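Local coordinates for outer surface protein (PDB 1X7F) that is of unknown function but probably acts, like 6-phospho-N-acetylmuramidases of the MupG family, as a glycosidase on sugars containing N-acetylmuramic acid 6-phosphate, at residues 142-148 with 166-172; 109-113 with 137-143. All blocks are in the same frame, centred on the assembly; numbering follows the deposited sequence.

Contact 1 (142-148 with 166-172); sequences KIELNVS and ALIGCHN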
loop_
_atom_site.group_PDB
_atom_site.type_symbol
_atom_site.label_atom_id
_atom_site.label_comp_id
_atom_site.label_asym_id
_atom_site.label_seq_id
_atom_site.Cartn_x
_atom_site.Cartn_y
_atom_site.Cartn_z
ATOM N N LYS A 142 13.719 -11.858 -13.474
ATOM C CA LYS A 142 12.577 -12.220 -12.638
ATOM C C LYS A 142 11.368 -12.512 -13.522
ATOM O O LYS A 142 11.152 -11.828 -14.524
ATOM C CB LYS A 142 12.226 -11.085 -11.668
ATOM C CG LYS A 142 13.235 -10.827 -10.561
ATOM C CD LYS A 142 13.133 -11.851 -9.432
ATOM C CE LYS A 142 14.347 -11.795 -8.519
ATOM N NZ LYS A 142 15.606 -12.035 -9.272
ATOM N N ILE A 143 10.591 -13.530 -13.163
ATOM C CA ILE A 143 9.335 -13.806 -13.859
ATOM C C ILE A 143 8.183 -13.345 -12.978
ATOM O O ILE A 143 7.885 -13.975 -11.963
ATOM C CB ILE A 143 9.183 -15.315 -14.230
ATOM C CG1 ILE A 143 10.450 -15.888 -14.914
ATOM C CG2 ILE A 143 7.916 -15.538 -15.068
ATOM C CD1 ILE A 143 10.896 -15.185 -16.194
ATOM N N GLU A 144 7.557 -12.234 -13.364
ATOM C CA GLU A 144 6.405 -11.700 -12.637
ATOM C C GLU A 144 5.091 -12.336 -13.096
ATOM O O GLU A 144 4.749 -12.304 -14.277
ATOM C CB GLU A 144 6.328 -10.178 -12.741
ATOM C CG GLU A 144 5.206 -9.589 -11.894
ATOM C CD GLU A 144 5.361 -8.105 -11.666
ATOM O OE1 GLU A 144 5.894 -7.718 -10.612
ATOM O OE2 GLU A 144 4.949 -7.319 -12.533
ATOM N N LEU A 145 4.372 -12.920 -12.147
ATOM C CA LEU A 145 3.097 -13.558 -12.427
ATOM C C LEU A 145 1.937 -12.637 -12.046
ATOM O O LEU A 145 2.087 -11.736 -11.215
ATOM C CB LEU A 145 2.979 -14.883 -11.668
ATOM C CG LEU A 145 4.068 -15.943 -11.848
ATOM C CD1 LEU A 145 3.856 -17.022 -10.821
ATOM C CD2 LEU A 145 4.075 -16.534 -13.262
ATOM N N ASN A 146 0.789 -12.877 -12.666
ATOM C CA ASN A 146 -0.437 -12.164 -12.347
ATOM C C ASN A 146 -1.031 -12.739 -11.063
ATOM O O ASN A 146 -1.414 -13.907 -11.019
ATOM C CB ASN A 146 -1.438 -12.303 -13.516
ATOM C CG ASN A 146 -2.593 -11.301 -13.439
ATOM O OD1 ASN A 146 -2.895 -10.726 -12.383
ATOM N ND2 ASN A 146 -3.228 -11.076 -14.571
ATOM N N VAL A 147 -1.108 -11.920 -10.020
ATOM C CA VAL A 147 -1.718 -12.341 -8.746
ATOM C C VAL A 147 -3.249 -12.396 -8.844
ATOM O O VAL A 147 -3.888 -13.190 -8.144
ATOM C CB VAL A 147 -1.262 -11.446 -7.568
ATOM C CG1 VAL A 147 -1.744 -11.990 -6.226
ATOM C CG2 VAL A 147 0.245 -11.378 -7.536
ATOM N N SER A 148 -3.816 -11.595 -9.758
ATOM C CA SER A 148 -5.255 -11.344 -9.813
ATOM C C SER A 148 -6.168 -12.494 -10.267
ATOM O O SER A 148 -7.372 -12.298 -10.387
ATOM C CB SER A 148 -5.548 -10.081 -10.635
ATOM O OG SER A 148 -4.830 -8.968 -10.133
ATOM N N ALA A 166 13.081 -17.102 -8.614
ATOM C CA ALA A 166 12.990 -16.179 -9.754
ATOM C C ALA A 166 11.590 -15.545 -9.896
ATOM O O ALA A 166 11.422 -14.522 -10.571
ATOM C CB ALA A 166 13.412 -16.881 -11.048
ATOM N N LEU A 167 10.596 -16.136 -9.235
ATOM C CA LEU A 167 9.221 -15.645 -9.299
ATOM C C LEU A 167 8.923 -14.448 -8.388
ATOM O O LEU A 167 9.380 -14.386 -7.244
ATOM C CB LEU A 167 8.233 -16.775 -8.988
ATOM C CG LEU A 167 8.157 -17.964 -9.950
ATOM C CD1 LEU A 167 7.221 -19.033 -9.398
ATOM C CD2 LEU A 167 7.724 -17.533 -11.351
ATOM N N ILE A 168 8.174 -13.490 -8.936
ATOM C CA ILE A 168 7.477 -12.453 -8.173
ATOM C C ILE A 168 6.032 -12.379 -8.695
ATOM O O ILE A 168 5.682 -13.056 -9.671
ATOM C CB ILE A 168 8.193 -11.059 -8.242
ATOM C CG1 ILE A 168 8.353 -10.573 -9.690
ATOM C CG2 ILE A 168 9.555 -11.107 -7.518
ATOM C CD1 ILE A 168 8.936 -9.168 -9.821
ATOM N N GLY A 169 5.199 -11.580 -8.038
ATOM C CA GLY A 169 3.820 -11.440 -8.426
ATOM C C GLY A 169 3.336 -10.001 -8.379
ATOM O O GLY A 169 3.691 -9.241 -7.470
ATOM N N CYS A 170 2.519 -9.625 -9.358
ATOM C CA CYS A 170 1.859 -8.331 -9.316
ATOM C C CYS A 170 0.431 -8.451 -9.816
ATOM O O CYS A 170 0.162 -9.103 -10.822
ATOM C CB CYS A 170 2.637 -7.281 -10.115
ATOM S SG CYS A 170 1.965 -5.613 -10.023
ATOM N N HIS A 171 -0.478 -7.816 -9.086
ATOM C CA HIS A 171 -1.872 -7.714 -9.472
ATOM C C HIS A 171 -2.047 -6.907 -10.750
ATOM O O HIS A 171 -1.141 -6.154 -11.127
ATOM C CB HIS A 171 -2.633 -7.013 -8.371
ATOM C CG HIS A 171 -3.098 -7.916 -7.280
ATOM N ND1 HIS A 171 -4.263 -8.650 -7.369
ATOM C CD2 HIS A 171 -2.587 -8.163 -6.051
ATOM C CE1 HIS A 171 -4.438 -9.330 -6.251
ATOM N NE2 HIS A 171 -3.429 -9.059 -5.440
ATOM N N ASN A 172 -3.209 -7.061 -11.404
ATOM C CA ASN A 172 -3.619 -6.173 -12.497
ATOM C C ASN A 172 -4.070 -4.832 -11.934
ATOM O O ASN A 172 -4.355 -4.707 -10.739
ATOM C CB ASN A 172 -4.791 -6.748 -13.291
ATOM C CG ASN A 172 -4.381 -7.790 -14.307
ATOM O OD1 ASN A 172 -3.334 -7.698 -14.950
ATOM N ND2 ASN A 172 -5.239 -8.789 -14.483
#
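Ser148 and His171 meet where two parallel strands, 142-146 and 167-170, run out into loops at their C-terminal ends. Ser148 OG lies 2.8 Å from His171 ND1, at the edge of the imidazole and near its plane, and the same hydroxyl oxygen accepts the backbone N-H of Asn172, so two bonds grip it. Val147 comes over one face of the ring: its CB stands 3.8 Å from the centroid of the His171 ring, a CH-pi contact 7° off the normal, while CG1 leans toward NE2. His171 is thus fixed from an edge and a face; its NE2 is hydrogen-bonded to Ser190 OG, and the Phe186 ring stacks on it. Asn146 OD1 closes an Asx turn by accepting Ser148 N at 2.9 Å.

Farther back, Glu144 lies with CG anti to the backbone N (chi1 -175°), carrying its carboxylate alongside Cys170, with CD 3.2 Å from Cys170 CB; OE1 pairs with Arg57 in a salt bridge. CB of Glu144 packs 3.7 Å from CG1 of Ile168 on this face. On the other face CD2 of Leu167 reaches both CB of Ile143 and CD1 of Leu145, at 3.9 Å from the latter, and helix 153-157 covers the two leucines.

Backbone bonds link the strands, from Ile143 N to Ala166 O as far as Val147 N to Cys170 O. The chemistry is divided: the leucine face is apolar, the Glu144 face holds that ion pair, and the strand ends gather polar groups, Ser148 and His171 buried among them. In a TIM-like barrel such ends commonly line the active site, and this cluster is consistent with that.

Contact 2 (109-113 with 137-143); sequences LSFFA and NPYGLKI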
loop_
_atom_site.group_PDB
_atom_site.type_symbol
_atom_site.label_atom_id
_atom_site.label_comp_id
_atom_site.label_asym_id
_atom_site.label_seq_id
_atom_site.Cartn_x
_atom_site.Cartn_y
_atom_site.Cartn_z
ATOM N N LEU A 109 14.753 -14.888 -23.703
ATOM C CA LEU A 109 14.445 -13.638 -23.014
ATOM C C LEU A 109 15.617 -12.645 -23.034
ATOM O O LEU A 109 15.670 -11.708 -22.223
ATOM C CB LEU A 109 13.956 -13.908 -21.582
ATOM C CG LEU A 109 12.826 -14.930 -21.368
ATOM C CD1 LEU A 109 12.530 -15.080 -19.881
ATOM C CD2 LEU A 109 11.559 -14.561 -22.137
ATOM N N SER A 110 16.530 -12.850 -23.989
ATOM C CA SER A 110 17.734 -12.031 -24.157
ATOM C C SER A 110 17.425 -10.578 -24.507
ATOM O O SER A 110 18.081 -9.664 -23.997
ATOM C CB SER A 110 18.667 -12.645 -25.215
ATOM O OG SER A 110 17.939 -13.190 -26.311
ATOM N N PHE A 111 16.422 -10.367 -25.362
ATOM C CA PHE A 111 15.994 -9.013 -25.732
ATOM C C PHE A 111 15.628 -8.148 -24.509
ATOM O O PHE A 111 15.927 -6.950 -24.484
ATOM C CB PHE A 111 14.831 -9.052 -26.735
ATOM C CG PHE A 111 14.267 -7.686 -27.067
ATOM C CD1 PHE A 111 14.922 -6.847 -27.973
ATOM C CD2 PHE A 111 13.090 -7.233 -26.462
ATOM C CE1 PHE A 111 14.413 -5.581 -28.274
ATOM C CE2 PHE A 111 12.572 -5.966 -26.755
ATOM C CZ PHE A 111 13.237 -5.140 -27.669
ATOM N N PHE A 112 14.986 -8.755 -23.508
ATOM C CA PHE A 112 14.639 -8.050 -22.272
ATOM C C PHE A 112 15.882 -7.767 -21.423
ATOM O O PHE A 112 15.971 -6.724 -20.768
ATOM C CB PHE A 112 13.591 -8.831 -21.463
ATOM C CG PHE A 112 12.415 -9.304 -22.293
ATOM C CD1 PHE A 112 11.513 -8.390 -22.845
ATOM C CD2 PHE A 112 12.210 -10.667 -22.528
ATOM C CE1 PHE A 112 10.428 -8.827 -23.621
ATOM C CE2 PHE A 112 11.125 -11.114 -23.302
ATOM C CZ PHE A 112 10.234 -10.192 -23.849
ATOM N N ALA A 113 16.841 -8.695 -21.461
ATOM C CA ALA A 113 18.134 -8.529 -20.791
ATOM C C ALA A 113 18.933 -7.370 -21.390
ATOM O O ALA A 113 19.478 -6.542 -20.651
ATOM C CB ALA A 113 18.942 -9.825 -20.856
ATOM N N ASN A 137 15.937 -19.070 -16.742
ATOM C CA ASN A 137 16.604 -18.255 -17.763
ATOM C C ASN A 137 18.023 -17.835 -17.340
ATOM O O ASN A 137 18.254 -17.525 -16.165
ATOM C CB ASN A 137 15.731 -17.054 -18.180
ATOM C CG ASN A 137 15.822 -15.885 -17.212
ATOM O OD1 ASN A 137 16.750 -15.065 -17.304
ATOM N ND2 ASN A 137 14.844 -15.784 -16.297
ATOM N N PRO A 138 18.976 -17.850 -18.279
ATOM C CA PRO A 138 20.380 -17.557 -17.950
ATOM C C PRO A 138 20.720 -16.064 -17.792
ATOM O O PRO A 138 21.898 -15.722 -17.631
ATOM C CB PRO A 138 21.153 -18.156 -19.136
ATOM C CG PRO A 138 20.120 -18.863 -19.984
ATOM C CD PRO A 138 18.816 -18.183 -19.710
ATOM N N TYR A 139 19.713 -15.191 -17.829
ATOM C CA TYR A 139 19.964 -13.746 -17.803
ATOM C C TYR A 139 19.656 -13.124 -16.449
ATOM O O TYR A 139 19.769 -11.909 -16.280
ATOM C CB TYR A 139 19.193 -13.033 -18.924
ATOM C CG TYR A 139 19.338 -13.700 -20.278
ATOM C CD1 TYR A 139 18.277 -14.410 -20.839
ATOM C CD2 TYR A 139 20.539 -13.635 -20.990
ATOM C CE1 TYR A 139 18.403 -15.036 -22.076
ATOM C CE2 TYR A 139 20.674 -14.257 -22.230
ATOM C CZ TYR A 139 19.601 -14.956 -22.764
ATOM O OH TYR A 139 19.720 -15.573 -23.986
ATOM N N GLY A 140 19.275 -13.969 -15.490
ATOM C CA GLY A 140 18.935 -13.536 -14.135
ATOM C C GLY A 140 17.675 -12.700 -14.078
ATOM O O GLY A 140 17.540 -11.820 -13.220
ATOM N N LEU A 141 16.747 -12.977 -14.989
ATOM C CA LEU A 141 15.504 -12.215 -15.073
ATOM C C LEU A 141 14.435 -12.764 -14.134
ATOM O O LEU A 141 14.282 -13.978 -13.994
ATOM C CB LEU A 141 15.002 -12.188 -16.520
ATOM C CG LEU A 141 15.814 -11.337 -17.505
ATOM C CD1 LEU A 141 15.586 -11.777 -18.943
ATOM C CD2 LEU A 141 15.482 -9.856 -17.334
ATOM N N LYS A 142 13.719 -11.858 -13.474
ATOM C CA LYS A 142 12.577 -12.220 -12.638
ATOM C C LYS A 142 11.368 -12.512 -13.522
ATOM O O LYS A 142 11.152 -11.828 -14.524
ATOM C CB LYS A 142 12.226 -11.085 -11.668
ATOM C CG LYS A 142 13.235 -10.827 -10.561
ATOM C CD LYS A 142 13.133 -11.851 -9.432
ATOM C CE LYS A 142 14.347 -11.795 -8.519
ATOM N NZ LYS A 142 15.606 -12.035 -9.272
ATOM N N ILE A 143 10.591 -13.530 -13.163
ATOM C CA ILE A 143 9.335 -13.806 -13.859
ATOM C C ILE A 143 8.183 -13.345 -12.978
ATOM O O ILE A 143 7.885 -13.975 -11.963
ATOM C CB ILE A 143 9.183 -15.315 -14.230
ATOM C CG1 ILE A 143 10.450 -15.888 -14.914
ATOM C CG2 ILE A 143 7.916 -15.538 -15.068
ATOM C CD1 ILE A 143 10.896 -15.185 -16.194
#
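An Asx turn overlapping a type I beta turn, Asn137 to Gly140, forms the loop that leads into strand 142-146, and this loop packs against the first turn of helix 110-115. Tyr139 lays its ring against the start of that helix: Ser110 CA sits over one face, offset toward the rim, 3.9 Å from the centroid in a CH-pi contact. Tyr139 OH lies 3.3 Å from Ser110 CB. At the root of the same side chain, Tyr139 CB meets Ala113 CB at 3.8 Å, so the tyrosine spans one helical turn.

Leu109, the N-cap residue, carries the buried half. Leu109 CB touches Leu141 CD1 at 3.8 Å, and Leu109 CD1 meets Ile143 CD1 at 4.0 Å, the latter two side chains crossing at about a right angle. Asn137 holds the loop in shape. With CG between the backbone N and the carbonyl carbon (chi1 81°), its amide folds back over the turn: Asn137 OD1 accepts Tyr139 N and, on a lone pair in the carbonyl plane, Leu141 N at 3.1 Å, while Asn137 ND2 donates to Leu141 O at 3.0 Å and also to Met134 O.

Leu109 and Ile143 both pack on Ile120 of strand 119-122 and on Met134 of helix 129-134, whereas Phe112 extends toward strand 89-94. The contact joins the N-terminal end of helix 110-115 to the loop that enters the sheet two strands beyond 89-94.

Overall arrangement
From the N terminus, the chain passes through strand 89-94 and reaches helix 110-115, whose start is the first half of contact 2. Strand 119-122 and helix 129-134 follow, and segment 137-143, a loop running into strand 142-146, returns to close contact 2 before contact 1 opens. Lys142 and Ile143 belong to both: strand 142-146 ends the first loop and starts the second, which runs through helix 153-157 to 166-172 as a beta-alpha-beta crossover. The contacts are in series, neither nested nor crossed, with centres about 15 Å apart. Contact 2 ties a helix to the entry of a strand; contact 1 joins that strand to the next in the eight-stranded TIM-like barrel.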